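Local coordinates for putative lipoate-protein ligase A subunit 2 (Thermoplasma acidophilum DSM 1728, PDB 3R07) that is a small alpha/beta subunit of a putative two-subunit ligase, related to the C-terminal part of bacterial lipoate-protein ligases, at residues Asp64-Phe69 with Asp83-Leu88; Val21-Asp24 with Arg29-Asp32; Ile33-Asp38 with Asp45-Leu50. All blocks are in the same frame, centred on the assembly; numbering follows the deposited sequence.

Contact 1: residues Asp64-Phe69 with Asp83-Leu88; sequences DIIRDF and DFIQAL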
ATOM      1  N   ASP B  64     -19.168  -5.765 -21.413  1.00 84.04           N
ATOM      2  CA  ASP B  64     -19.133  -7.222 -21.556  1.00 84.03           C
ATOM      3  C   ASP B  64     -17.879  -7.789 -20.904  1.00 83.21           C
ATOM      4  O   ASP B  64     -17.951  -8.768 -20.169  1.00 83.43           O
ATOM      5  CB  ASP B  64     -19.172  -7.645 -23.039  1.00 84.43           C
ATOM      6  CG  ASP B  64     -20.487  -7.274 -23.740  1.00 85.67           C
ATOM      7  OD1 ASP B  64     -21.306  -6.517 -23.150  1.00 86.54           O
ATOM      8  OD2 ASP B  64     -20.684  -7.741 -24.896  1.00 86.36           O
ATOM      9  N   ILE B  65     -16.745  -7.150 -21.187  1.00 82.36           N
ATOM     10  CA  ILE B  65     -15.424  -7.567 -20.720  1.00 81.32           C
ATOM     11  C   ILE B  65     -15.265  -7.320 -19.206  1.00 80.47           C
ATOM     12  O   ILE B  65     -14.719  -8.164 -18.500  1.00 79.76           O
ATOM     13  CB  ILE B  65     -14.294  -6.853 -21.543  1.00 81.35           C
ATOM     14  CG1 ILE B  65     -14.449  -7.111 -23.053  1.00 81.25           C
ATOM     15  CG2 ILE B  65     -12.891  -7.214 -21.035  1.00 81.69           C
ATOM     16  CD1 ILE B  65     -13.863  -8.431 -23.570  1.00 81.49           C
ATOM     17  N   ILE B  66     -15.762  -6.183 -18.719  1.00 79.76           N
ATOM     18  CA  ILE B  66     -15.656  -5.844 -17.299  1.00 79.46           C
ATOM     19  C   ILE B  66     -16.441  -6.848 -16.435  1.00 79.73           C
ATOM     20  O   ILE B  66     -15.871  -7.491 -15.522  1.00 79.68           O
ATOM     21  CB  ILE B  66     -16.085  -4.377 -17.010  1.00 79.19           C
ATOM     22  CG1 ILE B  66     -14.901  -3.410 -17.075  1.00 78.76           C
ATOM     23  CG2 ILE B  66     -16.615  -4.234 -15.599  1.00 79.55           C
ATOM     24  CD1 ILE B  66     -13.782  -3.814 -17.984  1.00 79.12           C
ATOM     25  N   ARG B  67     -17.737  -6.987 -16.749  1.00 79.46           N
ATOM     26  CA  ARG B  67     -18.656  -7.865 -16.027  1.00 78.86           C
ATOM     27  C   ARG B  67     -18.186  -9.306 -16.100  1.00 77.91           C
ATOM     28  O   ARG B  67     -18.270 -10.023 -15.107  1.00 77.90           O
ATOM     29  CB  ARG B  67     -20.093  -7.727 -16.550  1.00 78.89           C
ATOM     30  CG  ARG B  67     -20.676  -6.312 -16.434  1.00 79.73           C
ATOM     31  CD  ARG B  67     -22.215  -6.294 -16.621  1.00 80.41           C
ATOM     32  NE  ARG B  67     -22.746  -4.987 -17.058  1.00 83.71           N
ATOM     33  CZ  ARG B  67     -22.823  -3.883 -16.299  1.00 84.69           C
ATOM     34  NH1 ARG B  67     -22.389  -3.880 -15.039  1.00 84.85           N
ATOM     35  NH2 ARG B  67     -23.328  -2.761 -16.810  1.00 84.16           N
ATOM     36  N   ASP B  68     -17.677  -9.720 -17.260  1.00 77.01           N
ATOM     37  CA  ASP B  68     -17.106 -11.069 -17.426  1.00 76.59           C
ATOM     38  C   ASP B  68     -15.988 -11.291 -16.408  1.00 76.06           C
ATOM     39  O   ASP B  68     -16.105 -12.173 -15.547  1.00 76.06           O
ATOM     40  CB  ASP B  68     -16.613 -11.293 -18.875  1.00 76.74           C
ATOM     41  CG  ASP B  68     -15.527 -12.390 -19.000  1.00 77.95           C
ATOM     42  OD1 ASP B  68     -14.877 -12.749 -17.995  1.00 79.93           O
ATOM     43  OD2 ASP B  68     -15.292 -12.885 -20.128  1.00 78.56           O
ATOM     44  N   PHE B  69     -14.926 -10.485 -16.549  1.00 75.10           N
ATOM     45  CA  PHE B  69     -13.748 -10.398 -15.673  1.00 74.15           C
ATOM     46  C   PHE B  69     -14.061 -10.583 -14.192  1.00 74.22           C
ATOM     47  O   PHE B  69     -13.498 -11.473 -13.542  1.00 73.58           O
ATOM     48  CB  PHE B  69     -13.106  -9.026 -15.917  1.00 73.99           C
ATOM     49  CG  PHE B  69     -11.930  -8.695 -15.037  1.00 71.92           C
ATOM     50  CD1 PHE B  69     -10.723  -9.366 -15.178  1.00 69.87           C
ATOM     51  CD2 PHE B  69     -12.019  -7.659 -14.119  1.00 70.62           C
ATOM     52  CE1 PHE B  69      -9.642  -9.040 -14.401  1.00 68.93           C
ATOM     53  CE2 PHE B  69     -10.941  -7.326 -13.331  1.00 70.56           C
ATOM     54  CZ  PHE B  69      -9.744  -8.021 -13.475  1.00 70.72           C
ATOM     55  N   ASP B  83     -16.916   1.342 -11.747  1.00 79.61           N
ATOM     56  CA  ASP B  83     -15.797   2.298 -11.638  1.00 79.38           C
ATOM     57  C   ASP B  83     -14.776   2.145 -12.776  1.00 79.16           C
ATOM     58  O   ASP B  83     -14.230   3.130 -13.260  1.00 78.89           O
ATOM     59  CB  ASP B  83     -15.086   2.157 -10.290  1.00 79.43           C
ATOM     60  CG  ASP B  83     -15.788   2.908  -9.165  1.00 79.57           C
ATOM     61  OD1 ASP B  83     -15.934   4.150  -9.261  1.00 78.27           O
ATOM     62  OD2 ASP B  83     -16.163   2.251  -8.163  1.00 80.27           O
ATOM     63  N   PHE B  84     -14.508   0.908 -13.183  1.00 79.20           N
ATOM     64  CA  PHE B  84     -13.680   0.638 -14.360  1.00 79.48           C
ATOM     65  C   PHE B  84     -14.407   0.981 -15.669  1.00 80.10           C
ATOM     66  O   PHE B  84     -13.782   1.069 -16.730  1.00 80.44           O
ATOM     67  CB  PHE B  84     -13.222  -0.819 -14.378  1.00 78.98           C
ATOM     68  CG  PHE B  84     -12.194  -1.137 -13.341  1.00 78.78           C
ATOM     69  CD1 PHE B  84     -10.846  -0.877 -13.577  1.00 78.50           C
ATOM     70  CD2 PHE B  84     -12.562  -1.697 -12.128  1.00 78.03           C
ATOM     71  CE1 PHE B  84      -9.879  -1.172 -12.618  1.00 78.28           C
ATOM     72  CE2 PHE B  84     -11.602  -1.996 -11.164  1.00 78.53           C
ATOM     73  CZ  PHE B  84     -10.256  -1.728 -11.407  1.00 78.10           C
ATOM     74  N   ILE B  85     -15.727   1.159 -15.580  1.00 80.50           N
ATOM     75  CA  ILE B  85     -16.542   1.647 -16.687  1.00 80.44           C
ATOM     76  C   ILE B  85     -16.342   3.155 -16.856  1.00 80.77           C
ATOM     77  O   ILE B  85     -16.002   3.605 -17.944  1.00 80.50           O
ATOM     78  CB  ILE B  85     -18.034   1.230 -16.506  1.00 80.57           C
ATOM     79  CG1 ILE B  85     -18.229  -0.175 -17.085  1.00 79.97           C
ATOM     80  CG2 ILE B  85     -19.015   2.237 -17.147  1.00 79.82           C
ATOM     81  CD1 ILE B  85     -18.959  -1.123 -16.162  1.00 78.51           C
ATOM     82  N   GLN B  86     -16.519   3.926 -15.783  1.00 81.08           N
ATOM     83  CA  GLN B  86     -16.258   5.362 -15.839  1.00 81.94           C
ATOM     84  C   GLN B  86     -14.809   5.677 -16.243  1.00 82.60           C
ATOM     85  O   GLN B  86     -14.568   6.597 -17.024  1.00 82.64           O
ATOM     86  CB  GLN B  86     -16.619   6.069 -14.519  1.00 81.99           C
ATOM     87  CG  GLN B  86     -18.125   6.177 -14.197  1.00 82.22           C
ATOM     88  CD  GLN B  86     -18.994   6.478 -15.421  1.00 82.58           C
ATOM     89  OE1 GLN B  86     -19.828   5.662 -15.816  1.00 83.00           O
ATOM     90  NE2 GLN B  86     -18.791   7.641 -16.029  1.00 82.25           N
ATOM     91  N   ALA B  87     -13.860   4.902 -15.716  1.00 83.48           N
ATOM     92  CA  ALA B  87     -12.429   5.079 -15.997  1.00 84.32           C
ATOM     93  C   ALA B  87     -12.095   4.898 -17.472  1.00 84.96           C
ATOM     94  O   ALA B  87     -11.369   5.689 -18.065  1.00 84.53           O
ATOM     95  CB  ALA B  87     -11.620   4.101 -15.165  1.00 84.16           C
ATOM     96  N   LEU B  88     -12.665   3.846 -18.040  1.00 86.41           N
ATOM     97  CA  LEU B  88     -12.402   3.389 -19.385  1.00 88.03           C
ATOM     98  C   LEU B  88     -13.277   4.033 -20.469  1.00 89.33           C
ATOM     99  O   LEU B  88     -13.120   3.705 -21.645  1.00 89.33           O
ATOM    100  CB  LEU B  88     -12.661   1.894 -19.396  1.00 87.88           C
ATOM    101  CG  LEU B  88     -11.726   0.932 -20.089  1.00 88.42           C
ATOM    102  CD1 LEU B  88     -10.303   1.246 -19.729  1.00 88.67           C
ATOM    103  CD2 LEU B  88     -12.085  -0.441 -19.581  1.00 88.86           C
TER

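Contact 2: residues Val21-Asp24 with Arg29-Asp32; sequences VTLD and RIKD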
ATOM      1  N   VAL B  21      -6.207   5.286 -16.625  1.00 47.44           N
ATOM      2  CA  VAL B  21      -6.220   4.456 -17.830  1.00 48.43           C
ATOM      3  C   VAL B  21      -5.514   5.172 -18.968  1.00 49.41           C
ATOM      4  O   VAL B  21      -5.654   6.382 -19.093  1.00 49.63           O
ATOM      5  CB  VAL B  21      -7.662   4.111 -18.282  1.00 47.97           C
ATOM      6  CG1 VAL B  21      -7.590   3.231 -19.467  1.00 49.34           C
ATOM      7  CG2 VAL B  21      -8.421   3.385 -17.210  1.00 46.19           C
ATOM      8  N   THR B  22      -4.754   4.439 -19.777  1.00 50.79           N
ATOM      9  CA  THR B  22      -4.295   4.953 -21.080  1.00 52.86           C
ATOM     10  C   THR B  22      -4.723   4.014 -22.219  1.00 54.17           C
ATOM     11  O   THR B  22      -4.324   2.841 -22.247  1.00 54.20           O
ATOM     12  CB  THR B  22      -2.759   5.206 -21.137  1.00 53.12           C
ATOM     13  OG1 THR B  22      -2.446   6.406 -20.428  1.00 53.33           O
ATOM     14  CG2 THR B  22      -2.267   5.374 -22.608  1.00 53.55           C
ATOM     15  N   LEU B  23      -5.544   4.523 -23.143  1.00 55.49           N
ATOM     16  CA  LEU B  23      -5.997   3.720 -24.281  1.00 56.92           C
ATOM     17  C   LEU B  23      -5.436   4.204 -25.592  1.00 57.97           C
ATOM     18  O   LEU B  23      -5.355   5.400 -25.850  1.00 57.97           O
ATOM     19  CB  LEU B  23      -7.512   3.708 -24.396  1.00 57.15           C
ATOM     20  CG  LEU B  23      -8.272   2.812 -23.440  1.00 57.84           C
ATOM     21  CD1 LEU B  23      -8.881   3.714 -22.413  1.00 59.72           C
ATOM     22  CD2 LEU B  23      -9.355   2.058 -24.176  1.00 57.88           C
ATOM     23  N   ASP B  24      -5.067   3.244 -26.418  1.00 59.91           N
ATOM     24  CA  ASP B  24      -4.553   3.456 -27.760  1.00 61.97           C
ATOM     25  C   ASP B  24      -5.620   2.911 -28.717  1.00 62.94           C
ATOM     26  O   ASP B  24      -5.855   1.700 -28.754  1.00 62.77           O
ATOM     27  CB  ASP B  24      -3.272   2.652 -27.878  1.00 62.31           C
ATOM     28  CG  ASP B  24      -2.404   3.076 -29.018  1.00 65.03           C
ATOM     29  OD1 ASP B  24      -2.906   3.671 -30.006  1.00 69.00           O
ATOM     30  OD2 ASP B  24      -1.194   2.782 -28.926  1.00 67.49           O
ATOM     31  N   ARG B  29     -11.317   0.038 -32.252  1.00 70.91           N
ATOM     32  CA  ARG B  29     -10.671  -1.142 -31.733  1.00 70.04           C
ATOM     33  C   ARG B  29      -9.472  -0.787 -30.838  1.00 69.25           C
ATOM     34  O   ARG B  29      -8.715   0.151 -31.116  1.00 69.30           O
ATOM     35  CB  ARG B  29     -10.247  -2.009 -32.920  1.00 70.28           C
ATOM     36  CG  ARG B  29     -10.129  -3.499 -32.640  1.00 72.16           C
ATOM     37  CD  ARG B  29      -8.671  -3.885 -32.459  1.00 74.99           C
ATOM     38  NE  ARG B  29      -7.886  -3.485 -33.624  1.00 77.51           N
ATOM     39  CZ  ARG B  29      -6.569  -3.632 -33.757  1.00 79.47           C
ATOM     40  NH1 ARG B  29      -5.844  -4.183 -32.792  1.00 79.68           N
ATOM     41  NH2 ARG B  29      -5.973  -3.218 -34.874  1.00 80.51           N
ATOM     42  N   ILE B  30      -9.307  -1.555 -29.761  1.00 67.99           N
ATOM     43  CA  ILE B  30      -8.322  -1.259 -28.726  1.00 66.08           C
ATOM     44  C   ILE B  30      -6.981  -1.867 -29.106  1.00 65.55           C
ATOM     45  O   ILE B  30      -6.833  -3.089 -29.151  1.00 65.85           O
ATOM     46  CB  ILE B  30      -8.790  -1.763 -27.337  1.00 66.15           C
ATOM     47  CG1 ILE B  30     -10.005  -0.950 -26.850  1.00 65.24           C
ATOM     48  CG2 ILE B  30      -7.631  -1.709 -26.327  1.00 65.76           C
ATOM     49  CD1 ILE B  30     -10.720  -1.542 -25.658  1.00 65.10           C
ATOM     50  N   LYS B  31      -6.009  -1.010 -29.395  1.00 64.10           N
ATOM     51  CA  LYS B  31      -4.711  -1.461 -29.862  1.00 63.28           C
ATOM     52  C   LYS B  31      -3.833  -1.744 -28.659  1.00 61.99           C
ATOM     53  O   LYS B  31      -3.091  -2.726 -28.631  1.00 62.10           O
ATOM     54  CB  LYS B  31      -4.080  -0.396 -30.758  1.00 63.39           C
ATOM     55  CG  LYS B  31      -2.764  -0.787 -31.392  1.00 64.23           C
ATOM     56  CD  LYS B  31      -2.266   0.281 -32.365  1.00 65.08           C
ATOM     57  CE  LYS B  31      -0.897  -0.136 -32.943  1.00 69.41           C
ATOM     58  NZ  LYS B  31      -0.473   0.684 -34.138  1.00 72.35           N
ATOM     59  N   ASP B  32      -3.909  -0.850 -27.676  1.00 60.13           N
ATOM     60  CA  ASP B  32      -3.236  -1.038 -26.413  1.00 58.06           C
ATOM     61  C   ASP B  32      -4.003  -0.427 -25.248  1.00 56.66           C
ATOM     62  O   ASP B  32      -4.854   0.460 -25.431  1.00 55.89           O
ATOM     63  CB  ASP B  32      -1.825  -0.486 -26.450  1.00 58.08           C
ATOM     64  CG  ASP B  32      -0.857  -1.349 -25.663  1.00 59.70           C
ATOM     65  OD1 ASP B  32      -1.319  -2.289 -24.956  1.00 58.98           O
ATOM     66  OD2 ASP B  32       0.371  -1.101 -25.766  1.00 61.70           O
TER

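Contact 3: residues Ile33-Asp38 with Asp45-Leu50; sequences IHISGD and DSINRL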
ATOM      1  N   ILE B  33      -3.703  -0.930 -24.050  1.00 54.54           N
ATOM      2  CA  ILE B  33      -4.289  -0.406 -22.828  1.00 52.38           C
ATOM      3  C   ILE B  33      -3.336  -0.608 -21.649  1.00 51.34           C
ATOM      4  O   ILE B  33      -2.599  -1.600 -21.562  1.00 50.48           O
ATOM      5  CB  ILE B  33      -5.759  -0.947 -22.579  1.00 52.30           C
ATOM      6  CG1 ILE B  33      -6.357  -0.391 -21.278  1.00 52.07           C
ATOM      7  CG2 ILE B  33      -5.832  -2.479 -22.674  1.00 52.20           C
ATOM      8  CD1 ILE B  33      -7.815  -0.670 -21.084  1.00 52.31           C
ATOM      9  N   HIS B  34      -3.328   0.374 -20.763  1.00 50.43           N
ATOM     10  CA  HIS B  34      -2.529   0.301 -19.571  1.00 49.94           C
ATOM     11  C   HIS B  34      -3.397   0.831 -18.458  1.00 48.43           C
ATOM     12  O   HIS B  34      -3.911   1.935 -18.549  1.00 48.90           O
ATOM     13  CB  HIS B  34      -1.211   1.065 -19.754  1.00 50.48           C
ATOM     14  CG  HIS B  34      -0.549   1.455 -18.466  1.00 56.09           C
ATOM     15  ND1 HIS B  34      -0.011   0.531 -17.585  1.00 59.97           N
ATOM     16  CD2 HIS B  34      -0.335   2.675 -17.910  1.00 58.88           C
ATOM     17  CE1 HIS B  34       0.492   1.169 -16.540  1.00 60.55           C
ATOM     18  NE2 HIS B  34       0.313   2.471 -16.715  1.00 60.50           N
ATOM     19  N   ILE B  35      -3.625   0.004 -17.443  1.00 46.90           N
ATOM     20  CA  ILE B  35      -4.394   0.410 -16.274  1.00 45.87           C
ATOM     21  C   ILE B  35      -3.470   0.518 -15.053  1.00 45.22           C
ATOM     22  O   ILE B  35      -2.650  -0.365 -14.790  1.00 44.71           O
ATOM     23  CB  ILE B  35      -5.535  -0.563 -15.969  1.00 45.91           C
ATOM     24  CG1 ILE B  35      -6.356  -0.839 -17.231  1.00 46.57           C
ATOM     25  CG2 ILE B  35      -6.417  -0.006 -14.881  1.00 45.92           C
ATOM     26  CD1 ILE B  35      -7.342  -1.984 -17.118  1.00 43.39           C
ATOM     27  N   SER B  36      -3.592   1.614 -14.309  1.00 44.40           N
ATOM     28  CA  SER B  36      -2.726   1.813 -13.173  1.00 43.07           C
ATOM     29  C   SER B  36      -3.462   2.561 -12.087  1.00 43.22           C
ATOM     30  O   SER B  36      -4.637   2.855 -12.223  1.00 41.88           O
ATOM     31  CB  SER B  36      -1.442   2.533 -13.585  1.00 42.76           C
ATOM     32  OG  SER B  36      -1.699   3.842 -14.042  1.00 40.87           O
ATOM     33  N   GLY B  37      -2.765   2.825 -10.985  1.00 44.17           N
ATOM     34  CA  GLY B  37      -3.281   3.684  -9.935  1.00 45.00           C
ATOM     35  C   GLY B  37      -3.403   3.050  -8.581  1.00 45.52           C
ATOM     36  O   GLY B  37      -2.777   2.037  -8.283  1.00 45.97           O
ATOM     37  N   ASP B  38      -4.247   3.667  -7.769  1.00 46.15           N
ATOM     38  CA  ASP B  38      -4.312   3.440  -6.336  1.00 45.87           C
ATOM     39  C   ASP B  38      -5.549   2.570  -6.062  1.00 45.41           C
ATOM     40  O   ASP B  38      -6.695   3.040  -6.032  1.00 45.82           O
ATOM     41  CB  ASP B  38      -4.351   4.818  -5.672  1.00 45.80           C
ATOM     42  CG  ASP B  38      -4.820   4.800  -4.238  1.00 50.13           C
ATOM     43  OD1 ASP B  38      -5.073   3.713  -3.645  1.00 54.71           O
ATOM     44  OD2 ASP B  38      -4.956   5.920  -3.688  1.00 54.28           O
ATOM     45  N   ASP B  45      -2.259 -10.188 -10.085  1.00 56.72           N
ATOM     46  CA  ASP B  45      -1.986 -10.250 -11.523  1.00 58.09           C
ATOM     47  C   ASP B  45      -3.237 -10.381 -12.397  1.00 57.63           C
ATOM     48  O   ASP B  45      -3.135 -10.501 -13.607  1.00 57.26           O
ATOM     49  CB  ASP B  45      -0.949 -11.317 -11.857  1.00 58.77           C
ATOM     50  CG  ASP B  45      -1.304 -12.672 -11.290  1.00 63.46           C
ATOM     51  OD1 ASP B  45      -1.904 -12.732 -10.180  1.00 67.65           O
ATOM     52  OD2 ASP B  45      -0.963 -13.690 -11.950  1.00 67.64           O
ATOM     53  N   SER B  46      -4.406 -10.315 -11.773  1.00 57.61           N
ATOM     54  CA  SER B  46      -5.659 -10.076 -12.478  1.00 58.33           C
ATOM     55  C   SER B  46      -5.675  -8.754 -13.267  1.00 58.76           C
ATOM     56  O   SER B  46      -6.429  -8.612 -14.232  1.00 59.41           O
ATOM     57  CB  SER B  46      -6.819 -10.074 -11.488  1.00 58.19           C
ATOM     58  OG  SER B  46      -6.965 -11.358 -10.910  1.00 59.73           O
ATOM     59  N   ILE B  47      -4.872  -7.781 -12.852  1.00 58.42           N
ATOM     60  CA  ILE B  47      -4.727  -6.557 -13.612  1.00 57.85           C
ATOM     61  C   ILE B  47      -4.194  -6.847 -15.011  1.00 58.50           C
ATOM     62  O   ILE B  47      -4.568  -6.186 -15.963  1.00 58.27           O
ATOM     63  CB  ILE B  47      -3.816  -5.526 -12.882  1.00 57.73           C
ATOM     64  CG1 ILE B  47      -4.004  -4.124 -13.472  1.00 56.01           C
ATOM     65  CG2 ILE B  47      -2.360  -5.961 -12.891  1.00 55.86           C
ATOM     66  CD1 ILE B  47      -5.415  -3.564 -13.291  1.00 54.36           C
ATOM     67  N   ASN B  48      -3.312  -7.830 -15.132  1.00 59.60           N
ATOM     68  CA  ASN B  48      -2.785  -8.216 -16.445  1.00 60.66           C
ATOM     69  C   ASN B  48      -3.814  -8.922 -17.318  1.00 61.56           C
ATOM     70  O   ASN B  48      -3.745  -8.841 -18.534  1.00 61.19           O
ATOM     71  CB  ASN B  48      -1.576  -9.123 -16.287  1.00 60.43           C
ATOM     72  CG  ASN B  48      -0.450  -8.459 -15.565  1.00 60.40           C
ATOM     73  OD1 ASN B  48       0.117  -9.030 -14.645  1.00 59.84           O
ATOM     74  ND2 ASN B  48      -0.118  -7.235 -15.969  1.00 62.16           N
ATOM     75  N   ARG B  49      -4.742  -9.633 -16.677  1.00 62.84           N
ATOM     76  CA  ARG B  49      -5.804 -10.336 -17.377  1.00 64.55           C
ATOM     77  C   ARG B  49      -6.771  -9.294 -17.942  1.00 64.23           C
ATOM     78  O   ARG B  49      -7.210  -9.420 -19.081  1.00 64.82           O
ATOM     79  CB  ARG B  49      -6.538 -11.340 -16.452  1.00 64.54           C
ATOM     80  CG  ARG B  49      -6.843 -12.735 -17.085  1.00 66.39           C
ATOM     81  CD  ARG B  49      -7.926 -13.605 -16.337  1.00 66.58           C
ATOM     82  NE  ARG B  49      -7.844 -13.565 -14.870  1.00 71.73           N
ATOM     83  CZ  ARG B  49      -8.839 -13.178 -14.058  1.00 74.86           C
ATOM     84  NH1 ARG B  49     -10.023 -12.809 -14.559  1.00 75.56           N
ATOM     85  NH2 ARG B  49      -8.661 -13.161 -12.730  1.00 75.10           N
ATOM     86  N   LEU B  50      -7.072  -8.260 -17.162  1.00 63.86           N
ATOM     87  CA  LEU B  50      -8.016  -7.235 -17.574  1.00 63.66           C
ATOM     88  C   LEU B  50      -7.487  -6.439 -18.767  1.00 64.25           C
ATOM     89  O   LEU B  50      -8.246  -6.067 -19.653  1.00 64.51           O
ATOM     90  CB  LEU B  50      -8.348  -6.303 -16.407  1.00 63.55           C
ATOM     91  CG  LEU B  50      -9.422  -5.220 -16.587  1.00 63.45           C
ATOM     92  CD1 LEU B  50     -10.720  -5.781 -17.160  1.00 63.14           C
ATOM     93  CD2 LEU B  50      -9.690  -4.478 -15.282  1.00 63.00           C
TER

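Contact 1: residues Asp64-Phe69 with Asp83-Leu88
Ile66 meets Phe84, Ile85 and Leu88 entirely through carbon, and the shortest sound polar bond of the two segments runs inside helix 62-70, from Phe69 N to Ile65 O at 3.0 Å. Bonds of this kind stay within each helix, and the meeting between them is made by apolar side chains. The axes of segments 64-69 and 83-88 approach to 10.3 Å, with an angle of 149° between their N-to-C directions, so the helices run roughly antiparallel. The nearest alpha carbons, Ile66 CA and Phe84 CA, are 7.4 Å apart.

Ile66 carries the contact from segment 64-69, and three of its carbons each have a different neighbour. CG2 faces the end of Ile85, at 3.9 Å from CD1. CG1 lies 4.1 Å from Phe84 CB, the two side chains crossing at about a right angle. Beyond it, CD1 reaches Leu88 CD2 at 4.1 Å. Phe84 contributes its beta carbon rather than its ring: with chi1 at -72°, CG stands opposite the carbonyl carbon and the ring leads away from Ile66, and the side chain also packs on Ile19 of strand 18-26, Met41, Val79 and Tyr70. Phe84 and Leu88, one helical turn apart, and the adjacent Ile85 thus offer three places to one isoleucine.

Ile66 and Phe69 also pack on Leu50 of helix 46-54, while Leu88 rests on Val21 and Leu23 of the sheet. The near-antiparallel pair thus fills the buried interior between sheet and helix 46-54 in this small alpha/beta domain. All four touching residues are buried, and contact between the segments buries 201 Å² in total. With distances of 3.9 to 4.1 Å and no polar pair, the association of the two helices here rests on dispersion and the exclusion of water.

Contact 2: residues Val21-Asp24 with Arg29-Asp32
Asp24 pairs with both Lys31 and Asp32, and its main chain takes part in every hydrogen bond between the segments. Asp24 N donates to Asp32 O over 3.0 Å, nearly straight at the hydrogen (167°) although the donor stands above the carbonyl plane. Its carbonyl points to the same strand and accepts twice: Lys31 N approaches Asp24 O at 2.8 Å, almost in line with the C=O bond, whereas Asp32 N to Asp24 O, at 3.4 Å, is weak. Two consecutive residues facing one partner make a classic beta bulge, with Lys31 in a helix-like backbone conformation. The segment directions differ by 110°, far from straight antiparallel strands, which fits a strongly bent hairpin.

The apolar contact is Leu23 CD2 against Ile30 CG1 and Ile30 CD1, both 4.1 Å away, the side chains crossing at a slant.

Among the charged side chains, Asp24 CB and Asp32 CB come within 3.7 Å on one face of the sheet. Lys31, extended along its whole length with CG anti to the backbone N (chi1 -176°), runs beside Asp24 in the same direction; Lys31 NZ remains 5.6 Å from Asp24 OD1, too far for a salt bridge, so any attraction is probably only long-range. Asp32 OD1 instead forms a salt bridge with Arg55, which probably eases the closeness of the two carboxylates.

Strand 18-26 is the middle strand: Leu23 bonds through its backbone to Tyr8 of strand 5-13, and its side chain packs on Leu88 of helix 83-88. On the other side, strand 29-36 is tied to the loop following helix 46-54 by a backbone bond between Ile30 and Ser57.

Contact 3: residues Ile33-Asp38 with Asp45-Leu50
Ile35, in strand 29-36, faces Ile47 in the first turn of helix 46-54, with their CA atoms 7.5 Å apart, the closest pair of alpha carbons between the segments. Beyond Ile35, the chain turns a corner at Gly37. Within the helix, Leu50 N donates to Ser46 O at 3.0 Å.

Ile35 divides its two branches between two helix residues. Its CG2 lies 4.0 Å from Ile47 CD1, which sits equally near Ile35 CB. The longer branch reaches deeper, bringing Ile35 CD1 to 3.9 Å from Leu50 CG as the two side chains cross at about a right angle. Leu50 reaches back to the strand because its CG lies anti to the backbone N (chi1 -175°), although its CB does not aim there.

Leu50 also packs on Ile66 and Phe69 of helix 62-70. Ile35 N is bonded to Glu51, and Ile35 O accepts from a basic side chain of a neighbouring subunit. Apolar side chains therefore seat the helix on the strand, while the strand's outer edge keeps main-chain polar atoms for the helix and the other subunit.

Overall arrangement
Contacts 2, 3 and 1 close in that order along the chain, with their centres 12 to 14 Å apart. Contacts 2 and 3 share strand 29-36, and Thr22 N, 2.9 Å from His34 O in a probable hydrogen bond, continues the hairpin pairing from one to the other. Contact 1 joins helix 83-88, which packs on the sheet, to helix 62-70, which packs on helix 46-54: Leu88 CD1 lies close to Val21, Leu23 and Ile33, and Phe69 packs against Ser46, Arg49 and Leu50. One apolar interior thus joins a three-stranded antiparallel sheet to three helices, while strand 29-36, outermost within the chain, also meets the other chain of the assembly around contact 3.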